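Local atomic coordinates of ribonuclease P protein component 3 (Thermococcus kodakarensis KOD1, PDB entry 3WYZ), a protein that probably serves as a protein subunit of ribonuclease P, the RNA-protein complex that matures tRNAs by cleaving the 5' extensions from their precursors. Residues 89-92 and 97-100; 111-116 and 120-125; 135-140 and 164-169. One frame throughout, in Å; residues are numbered along the deposited sequence.

Contact 1: 89-92 and 97-100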
loop_
_atom_site.group_PDB
_atom_site.type_symbol
_atom_site.label_atom_id
_atom_site.label_comp_id
_atom_site.label_asym_id
_atom_site.label_seq_id
_atom_site.Cartn_x
_atom_site.Cartn_y
_atom_site.Cartn_z
ATOM N N LEU A 89 -4.918 -7.376 -3.735
ATOM C CA LEU A 89 -5.608 -7.264 -2.465
ATOM C C LEU A 89 -4.737 -6.485 -1.487
ATOM O O LEU A 89 -3.718 -6.988 -1.017
ATOM C CB LEU A 89 -5.950 -8.653 -1.918
ATOM C CG LEU A 89 -6.906 -8.709 -0.718
ATOM C CD1 LEU A 89 -8.242 -8.076 -1.057
ATOM C CD2 LEU A 89 -7.107 -10.150 -0.257
ATOM N N TYR A 90 -5.131 -5.247 -1.211
ATOM C CA TYR A 90 -4.514 -4.453 -0.156
ATOM C C TYR A 90 -5.366 -4.523 1.104
ATOM O O TYR A 90 -6.568 -4.770 1.036
ATOM C CB TYR A 90 -4.384 -2.984 -0.560
ATOM C CG TYR A 90 -3.511 -2.686 -1.758
ATOM C CD1 TYR A 90 -2.520 -3.572 -2.188
ATOM C CD2 TYR A 90 -3.646 -1.481 -2.431
ATOM C CE1 TYR A 90 -1.721 -3.276 -3.277
ATOM C CE2 TYR A 90 -2.848 -1.175 -3.510
ATOM C CZ TYR A 90 -1.890 -2.074 -3.933
ATOM O OH TYR A 90 -1.106 -1.754 -5.014
ATOM N N VAL A 91 -4.728 -4.301 2.251
ATOM C CA VAL A 91 -5.426 -4.183 3.524
ATOM C C VAL A 91 -4.937 -2.931 4.239
ATOM O O VAL A 91 -3.737 -2.692 4.333
ATOM C CB VAL A 91 -5.208 -5.419 4.420
ATOM C CG1 VAL A 91 -5.856 -5.223 5.790
ATOM C CG2 VAL A 91 -5.759 -6.663 3.750
ATOM N N GLN A 92 -5.883 -2.137 4.730
ATOM C CA GLN A 92 -5.587 -0.953 5.519
ATOM C C GLN A 92 -5.079 -1.375 6.895
ATOM O O GLN A 92 -5.766 -2.101 7.617
ATOM C CB GLN A 92 -6.853 -0.108 5.672
ATOM C CG GLN A 92 -6.702 1.183 6.466
ATOM C CD GLN A 92 -6.331 2.363 5.593
ATOM O OE1 GLN A 92 -5.190 2.479 5.149
ATOM N NE2 GLN A 92 -7.293 3.246 5.340
ATOM N N ARG A 97 -4.871 -6.866 15.159
ATOM C CA ARG A 97 -5.474 -8.108 14.664
ATOM C C ARG A 97 -5.525 -8.124 13.135
ATOM O O ARG A 97 -5.322 -9.168 12.506
ATOM C CB ARG A 97 -6.894 -8.285 15.211
ATOM C CG ARG A 97 -6.958 -8.595 16.694
ATOM C CD ARG A 97 -8.367 -8.979 17.128
ATOM N NE ARG A 97 -8.402 -9.389 18.531
ATOM C CZ ARG A 97 -9.489 -9.808 19.179
ATOM N NH1 ARG A 97 -10.667 -9.883 18.561
ATOM N NH2 ARG A 97 -9.396 -10.158 20.459
ATOM N N ILE A 98 -5.805 -6.960 12.551
ATOM C CA ILE A 98 -5.880 -6.808 11.100
ATOM C C ILE A 98 -4.495 -6.874 10.482
ATOM O O ILE A 98 -4.290 -7.589 9.502
ATOM C CB ILE A 98 -6.574 -5.488 10.702
ATOM C CG1 ILE A 98 -8.035 -5.497 11.183
ATOM C CG2 ILE A 98 -6.500 -5.252 9.197
ATOM C CD1 ILE A 98 -8.896 -6.608 10.614
ATOM N N ASN A 99 -3.553 -6.135 11.063
ATOM C CA ASN A 99 -2.163 -6.176 10.624
ATOM C C ASN A 99 -1.629 -7.606 10.574
ATOM O O ASN A 99 -0.984 -7.989 9.606
ATOM C CB ASN A 99 -1.270 -5.329 11.540
ATOM C CG ASN A 99 -1.477 -3.839 11.355
ATOM O OD1 ASN A 99 -2.340 -3.414 10.604
ATOM N ND2 ASN A 99 -0.688 -3.040 12.056
ATOM N N ARG A 100 -1.907 -8.386 11.616
ATOM C CA ARG A 100 -1.459 -9.777 11.694
ATOM C C ARG A 100 -2.165 -10.668 10.673
ATOM O O ARG A 100 -1.516 -11.456 9.981
ATOM C CB ARG A 100 -1.681 -10.327 13.107
ATOM C CG ARG A 100 -1.011 -11.672 13.378
ATOM C CD ARG A 100 -1.696 -12.426 14.515
ATOM N NE ARG A 100 -3.059 -12.830 14.155
ATOM C CZ ARG A 100 -3.901 -13.485 14.955
ATOM N NH1 ARG A 100 -3.544 -13.835 16.190
ATOM N NH2 ARG A 100 -5.117 -13.797 14.513
#

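Contact 2: 111-116 and 120-125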
loop_
_atom_site.group_PDB
_atom_site.type_symbol
_atom_site.label_atom_id
_atom_site.label_comp_id
_atom_site.label_asym_id
_atom_site.label_seq_id
_atom_site.Cartn_x
_atom_site.Cartn_y
_atom_site.Cartn_z
ATOM N N ILE A 111 -1.010 -1.806 3.926
ATOM C CA ILE A 111 -0.796 -0.377 3.766
ATOM C C ILE A 111 -0.819 0.305 5.125
ATOM O O ILE A 111 -1.815 0.214 5.848
ATOM C CB ILE A 111 -1.881 0.265 2.873
ATOM C CG1 ILE A 111 -2.033 -0.487 1.544
ATOM C CG2 ILE A 111 -1.564 1.731 2.609
ATOM C CD1 ILE A 111 -0.775 -0.565 0.697
ATOM N N SER A 112 0.287 0.973 5.466
ATOM C CA SER A 112 0.388 1.803 6.670
ATOM C C SER A 112 -0.090 1.104 7.950
ATOM O O SER A 112 -1.163 1.414 8.454
ATOM C CB SER A 112 -0.402 3.099 6.474
ATOM O OG SER A 112 0.141 3.866 5.422
ATOM N N PRO A 113 0.711 0.165 8.483
ATOM C CA PRO A 113 0.331 -0.540 9.715
ATOM C C PRO A 113 0.203 0.378 10.929
ATOM O O PRO A 113 -0.483 0.028 11.891
ATOM C CB PRO A 113 1.472 -1.554 9.916
ATOM C CG PRO A 113 2.598 -1.062 9.064
ATOM C CD PRO A 113 1.963 -0.356 7.910
ATOM N N TRP A 114 0.864 1.533 10.867
ATOM C CA TRP A 114 0.821 2.554 11.919
ATOM C C TRP A 114 -0.454 3.406 11.896
ATOM O O TRP A 114 -0.720 4.144 12.843
ATOM C CB TRP A 114 2.039 3.494 11.795
ATOM C CG TRP A 114 2.159 4.111 10.432
ATOM C CD1 TRP A 114 1.521 5.230 9.970
ATOM C CD2 TRP A 114 2.943 3.617 9.337
ATOM N NE1 TRP A 114 1.863 5.462 8.659
ATOM C CE2 TRP A 114 2.730 4.484 8.245
ATOM C CE3 TRP A 114 3.806 2.526 9.178
ATOM C CZ2 TRP A 114 3.348 4.294 7.012
ATOM C CZ3 TRP A 114 4.417 2.335 7.947
ATOM C CH2 TRP A 114 4.184 3.214 6.879
ATOM N N PHE A 115 -1.226 3.323 10.814
ATOM C CA PHE A 115 -2.337 4.249 10.564
ATOM C C PHE A 115 -3.293 4.373 11.755
ATOM O O PHE A 115 -3.924 3.406 12.158
ATOM C CB PHE A 115 -3.109 3.816 9.306
ATOM C CG PHE A 115 -4.219 4.751 8.916
ATOM C CD1 PHE A 115 -3.937 6.001 8.389
ATOM C CD2 PHE A 115 -5.549 4.378 9.067
ATOM C CE1 PHE A 115 -4.962 6.868 8.023
ATOM C CE2 PHE A 115 -6.578 5.239 8.699
ATOM C CZ PHE A 115 -6.284 6.488 8.179
ATOM N N GLY A 116 -3.381 5.575 12.314
ATOM C CA GLY A 116 -4.281 5.850 13.435
ATOM C C GLY A 116 -3.831 5.246 14.753
ATOM O O GLY A 116 -4.660 4.855 15.569
ATOM N N PRO A 120 4.241 1.931 15.838
ATOM C CA PRO A 120 4.411 1.437 14.458
ATOM C C PRO A 120 3.383 0.414 13.980
ATOM O O PRO A 120 3.091 0.354 12.787
ATOM C CB PRO A 120 5.798 0.791 14.487
ATOM C CG PRO A 120 6.512 1.476 15.583
ATOM C CD PRO A 120 5.487 1.803 16.621
ATOM N N GLY A 121 2.852 -0.387 14.897
ATOM C CA GLY A 121 1.927 -1.457 14.534
ATOM C C GLY A 121 2.641 -2.561 13.783
ATOM O O GLY A 121 2.043 -3.286 12.989
ATOM N N PHE A 122 3.930 -2.696 14.062
ATOM C CA PHE A 122 4.808 -3.584 13.314
ATOM C C PHE A 122 5.997 -3.888 14.216
ATOM O O PHE A 122 6.548 -2.984 14.846
ATOM C CB PHE A 122 5.261 -2.885 12.028
ATOM C CG PHE A 122 5.713 -3.817 10.942
ATOM C CD1 PHE A 122 4.789 -4.554 10.220
ATOM C CD2 PHE A 122 7.058 -3.928 10.610
ATOM C CE1 PHE A 122 5.197 -5.400 9.210
ATOM C CE2 PHE A 122 7.473 -4.770 9.593
ATOM C CZ PHE A 122 6.540 -5.505 8.893
ATOM N N ASP A 123 6.375 -5.160 14.282
ATOM C CA ASP A 123 7.422 -5.624 15.187
ATOM C C ASP A 123 8.187 -6.805 14.580
ATOM O O ASP A 123 7.883 -7.241 13.468
ATOM C CB ASP A 123 6.803 -6.011 16.539
ATOM C CG ASP A 123 5.668 -7.030 16.408
ATOM O OD1 ASP A 123 5.475 -7.606 15.312
ATOM O OD2 ASP A 123 4.961 -7.255 17.419
ATOM N N HIS A 124 9.184 -7.303 15.309
ATOM C CA HIS A 124 9.962 -8.467 14.876
ATOM C C HIS A 124 9.077 -9.627 14.419
ATOM O O HIS A 124 9.395 -10.289 13.426
ATOM C CB HIS A 124 10.894 -8.941 15.997
ATOM C CG HIS A 124 12.047 -8.019 16.258
ATOM N ND1 HIS A 124 13.222 -8.071 15.536
ATOM C CD2 HIS A 124 12.208 -7.026 17.165
ATOM C CE1 HIS A 124 14.056 -7.147 15.985
ATOM N NE2 HIS A 124 13.464 -6.500 16.973
ATOM N N THR A 125 7.976 -9.861 15.138
ATOM C CA THR A 125 7.040 -10.945 14.824
ATOM C C THR A 125 6.362 -10.738 13.465
ATOM O O THR A 125 6.419 -11.608 12.601
ATOM C CB THR A 125 5.951 -11.081 15.917
ATOM O OG1 THR A 125 6.566 -11.373 17.179
ATOM C CG2 THR A 125 4.947 -12.189 15.578
#

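Contact 3: 135-140 and 164-169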
loop_
_atom_site.group_PDB
_atom_site.type_symbol
_atom_site.label_atom_id
_atom_site.label_comp_id
_atom_site.label_asym_id
_atom_site.label_seq_id
_atom_site.Cartn_x
_atom_site.Cartn_y
_atom_site.Cartn_z
ATOM N N VAL A 135 4.567 -10.731 1.953
ATOM C CA VAL A 135 3.603 -9.630 2.017
ATOM C C VAL A 135 4.330 -8.285 2.052
ATOM O O VAL A 135 5.149 -8.049 2.936
ATOM C CB VAL A 135 2.702 -9.753 3.260
ATOM C CG1 VAL A 135 1.716 -8.590 3.333
ATOM C CG2 VAL A 135 1.953 -11.082 3.241
ATOM N N ALA A 136 4.024 -7.411 1.093
ATOM C CA ALA A 136 4.680 -6.110 0.987
ATOM C C ALA A 136 4.128 -5.113 1.997
ATOM O O ALA A 136 2.967 -5.190 2.401
ATOM C CB ALA A 136 4.530 -5.551 -0.419
ATOM N N ILE A 137 4.970 -4.168 2.399
ATOM C CA ILE A 137 4.533 -3.056 3.243
ATOM C C ILE A 137 4.407 -1.797 2.407
ATOM O O ILE A 137 5.367 -1.395 1.758
ATOM C CB ILE A 137 5.506 -2.800 4.407
ATOM C CG1 ILE A 137 5.626 -4.051 5.282
ATOM C CG2 ILE A 137 5.045 -1.617 5.256
ATOM C CD1 ILE A 137 4.348 -4.451 6.001
ATOM N N GLY A 138 3.224 -1.182 2.450
ATOM C CA GLY A 138 2.958 0.074 1.763
ATOM C C GLY A 138 3.189 1.296 2.635
ATOM O O GLY A 138 2.478 1.513 3.613
ATOM N N PHE A 139 4.181 2.098 2.267
ATOM C CA PHE A 139 4.471 3.351 2.953
ATOM C C PHE A 139 3.710 4.489 2.293
ATOM O O PHE A 139 4.179 5.064 1.304
ATOM C CB PHE A 139 5.975 3.649 2.924
ATOM C CG PHE A 139 6.786 2.726 3.778
ATOM C CD1 PHE A 139 7.264 1.541 3.268
ATOM C CD2 PHE A 139 7.068 3.050 5.091
ATOM C CE1 PHE A 139 8.011 0.685 4.052
ATOM C CE2 PHE A 139 7.812 2.201 5.887
ATOM C CZ PHE A 139 8.286 1.017 5.366
ATOM N N SER A 140 2.536 4.808 2.843
ATOM C CA SER A 140 1.663 5.834 2.276
ATOM C C SER A 140 2.128 7.220 2.697
ATOM O O SER A 140 2.449 7.445 3.853
ATOM C CB SER A 140 0.210 5.615 2.714
ATOM O OG SER A 140 0.044 5.898 4.098
ATOM N N GLN A 164 13.125 0.159 9.355
ATOM C CA GLN A 164 14.274 -0.544 9.931
ATOM C C GLN A 164 14.004 -2.042 10.066
ATOM O O GLN A 164 14.891 -2.859 9.875
ATOM C CB GLN A 164 14.628 0.043 11.303
ATOM C CG GLN A 164 15.210 1.453 11.258
ATOM C CD GLN A 164 15.234 2.129 12.623
ATOM O OE1 GLN A 164 15.588 1.514 13.624
ATOM N NE2 GLN A 164 14.863 3.401 12.664
ATOM N N LEU A 165 12.762 -2.383 10.417
ATOM C CA LEU A 165 12.319 -3.776 10.517
ATOM C C LEU A 165 12.181 -4.407 9.133
ATOM O O LEU A 165 12.713 -5.483 8.889
ATOM C CB LEU A 165 10.978 -3.869 11.258
ATOM C CG LEU A 165 11.056 -3.713 12.777
ATOM C CD1 LEU A 165 9.680 -3.442 13.375
ATOM C CD2 LEU A 165 11.683 -4.947 13.404
ATOM N N VAL A 166 11.455 -3.728 8.246
ATOM C CA VAL A 166 11.310 -4.133 6.848
ATOM C C VAL A 166 12.671 -4.423 6.209
ATOM O O VAL A 166 12.846 -5.439 5.529
ATOM C CB VAL A 166 10.579 -3.034 6.032
ATOM C CG1 VAL A 166 10.831 -3.174 4.540
ATOM C CG2 VAL A 166 9.079 -3.049 6.316
ATOM N N LYS A 167 13.623 -3.526 6.427
ATOM C CA LYS A 167 14.949 -3.658 5.848
ATOM C C LYS A 167 15.706 -4.866 6.405
ATOM O O LYS A 167 16.346 -5.606 5.645
ATOM C CB LYS A 167 15.747 -2.376 6.072
ATOM C CG LYS A 167 17.026 -2.287 5.256
ATOM C CD LYS A 167 18.253 -2.275 6.146
ATOM C CE LYS A 167 19.485 -1.780 5.401
ATOM N NZ LYS A 167 20.507 -1.234 6.340
ATOM N N LYS A 168 15.618 -5.067 7.721
ATOM C CA LYS A 168 16.316 -6.164 8.386
ATOM C C LYS A 168 15.761 -7.528 7.976
ATOM O O LYS A 168 16.516 -8.455 7.713
ATOM C CB LYS A 168 16.226 -6.017 9.908
ATOM C CG LYS A 168 17.224 -6.884 10.667
ATOM C CD LYS A 168 16.993 -6.834 12.164
ATOM C CE LYS A 168 17.446 -5.516 12.776
ATOM N NZ LYS A 168 16.684 -5.206 14.022
ATOM N N TYR A 169 14.438 -7.639 7.920
ATOM C CA TYR A 169 13.782 -8.897 7.571
ATOM C C TYR A 169 13.595 -9.086 6.061
ATOM O O TYR A 169 13.005 -10.070 5.627
ATOM C CB TYR A 169 12.440 -8.999 8.300
ATOM C CG TYR A 169 12.597 -9.347 9.759
ATOM C CD1 TYR A 169 12.763 -8.355 10.719
ATOM C CD2 TYR A 169 12.601 -10.676 10.179
ATOM C CE1 TYR A 169 12.918 -8.673 12.056
ATOM C CE2 TYR A 169 12.761 -11.001 11.515
ATOM C CZ TYR A 169 12.914 -9.999 12.446
ATOM O OH TYR A 169 13.064 -10.320 13.769
#

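Contact 1: 89-92 and 97-100
Val91, on the strand, and Ile98, on the helix that follows it, meet through one methyl group each, and their side chains cross at a slant. Strand 88-92 and helix 96-104 are the first two elements of a beta-alpha-beta unit completed by strand 109-111, so this is a helix settling onto its own strand in a TIM barrel-like fold. Val91 points toward the helix. With CG1 anti to the backbone N (chi1 175°), that methyl reaches to 3.5 Å from Ile98 CG2, a little tighter than ordinary van der Waals contact. Around this pair, Ile77 of helix 74-83 also packs on Val91, and Pro74 touches Ile98.

Gln92 comes next and takes part mainly through its backbone: Ile98 CG2 lies 3.6 Å from Gln92 O, so the same methyl touches both the valine and the carbonyl at the end of the strand. The Gln92 side chain leads away from the helix, and its OE1 bonds to a glycerol probably left from crystallisation. Because the two segments meet through methyl groups and one carbonyl oxygen, without a directional polar bond, their spacing at this point depends on close fit and on the surrounding apolar packing.

Contact 2: 111-116 and 120-125
Pro113 O and Gly121 O, one from each segment, grip the same amide nitrogen: Asn99 ND2, on helix 96-104, is hydrogen-bonded to both. Directly between the segments, Pro113 lies against the chain with CB 3.6 Å from Gly121 O, while its CG approaches Phe122 CD1 obliquely at 4.3 Å. Gly121 follows this path with a positive phi of 69°, a conformation suited to glycine.

Pro120 O rests against Trp114, 3.5 Å from Trp114 CB; it is also near Trp114 N, but the angle is too poor for a hydrogen bond. Trp114 CG sits between its backbone N and carbonyl carbon (chi1 55°), which folds the indole back until one face lies over Ser112 CA. A type I turn from Ser112 to Phe115, closed by Phe115 N to Ser112 O at 3.0 Å, shapes this side. Further on, Asp123 is the N-cap of helix 124-133, its OD1 bonded to Leu126 N. With the Pro113 ring set against the carbonyls of Pro120 and Gly121 and no direct hydrogen bond between the segments, the asparagine amide supplies the polar link that joins both sides of the loop.

Contact 3: 135-140 and 164-169
Strand 136-140 runs past the last turns of helix 149-168, with the two backbones nearest at the CA atoms of Ile137 and Val166, 7.8 Å apart. This is the strand-to-helix layer of a beta-alpha-beta crossover in the TIM barrel-like fold: the long helix covers the outside of the strand before the chain enters strand 173-176, which lies beside 136-140 in the parallel sheet.

Val166 carries the helix side of the contact through a single methyl, CG2. This branch is anti to the carbonyl carbon and stands beside the backbone N, which leaves it directed at the strand. It lies 3.7 Å from Ile137 CG1 and also comes near Ile137 CB, so it bears on the base of the isoleucine, with the two side chains crossing at an angle. Two residues along, Phe139 points to the same side of the sheet, and its ring approaches that methyl obliquely, with CZ 4.3 Å from Val166 CG2. One valine branch is therefore held against two strand side chains in a buried, wholly apolar contact.

The surroundings extend this packing. Thr162, one turn earlier in the helix, touches both Ile137 and Phe139, and the Phe139 ring meets that of Trp114 with the planes about 35° apart. Within the helical segment, Tyr169 N bonds back to Leu165 O at 2.9 Å. The tyrosine ring then extends toward the start of helix 124-133, where Tyr169 OH is hydrogen-bonded to His124 ND1, 2.9 Å away.

From the N terminus the contacts come in series: each closes before the next opens, and none nest or cross. Contact 1 closes the short connection from strand 88-92 into its helix, contact 2 the loop between strand 109-111 and helix 124-133, and contact 3 the longer excursion from strand 136-140 along helix 149-168. Contacts 1 and 2 touch: besides the asparagine bridge, Val91 O is 2.9 Å from Ile111 N, a probable hydrogen bond between adjacent strands. Contacts 2 and 3 also touch, with Phe122 CE1 3.5 Å from Ile137 CD1. Contacts 1 and 3 stay apart, their centres 14 Å from each other, but both reach the same parallel sheet.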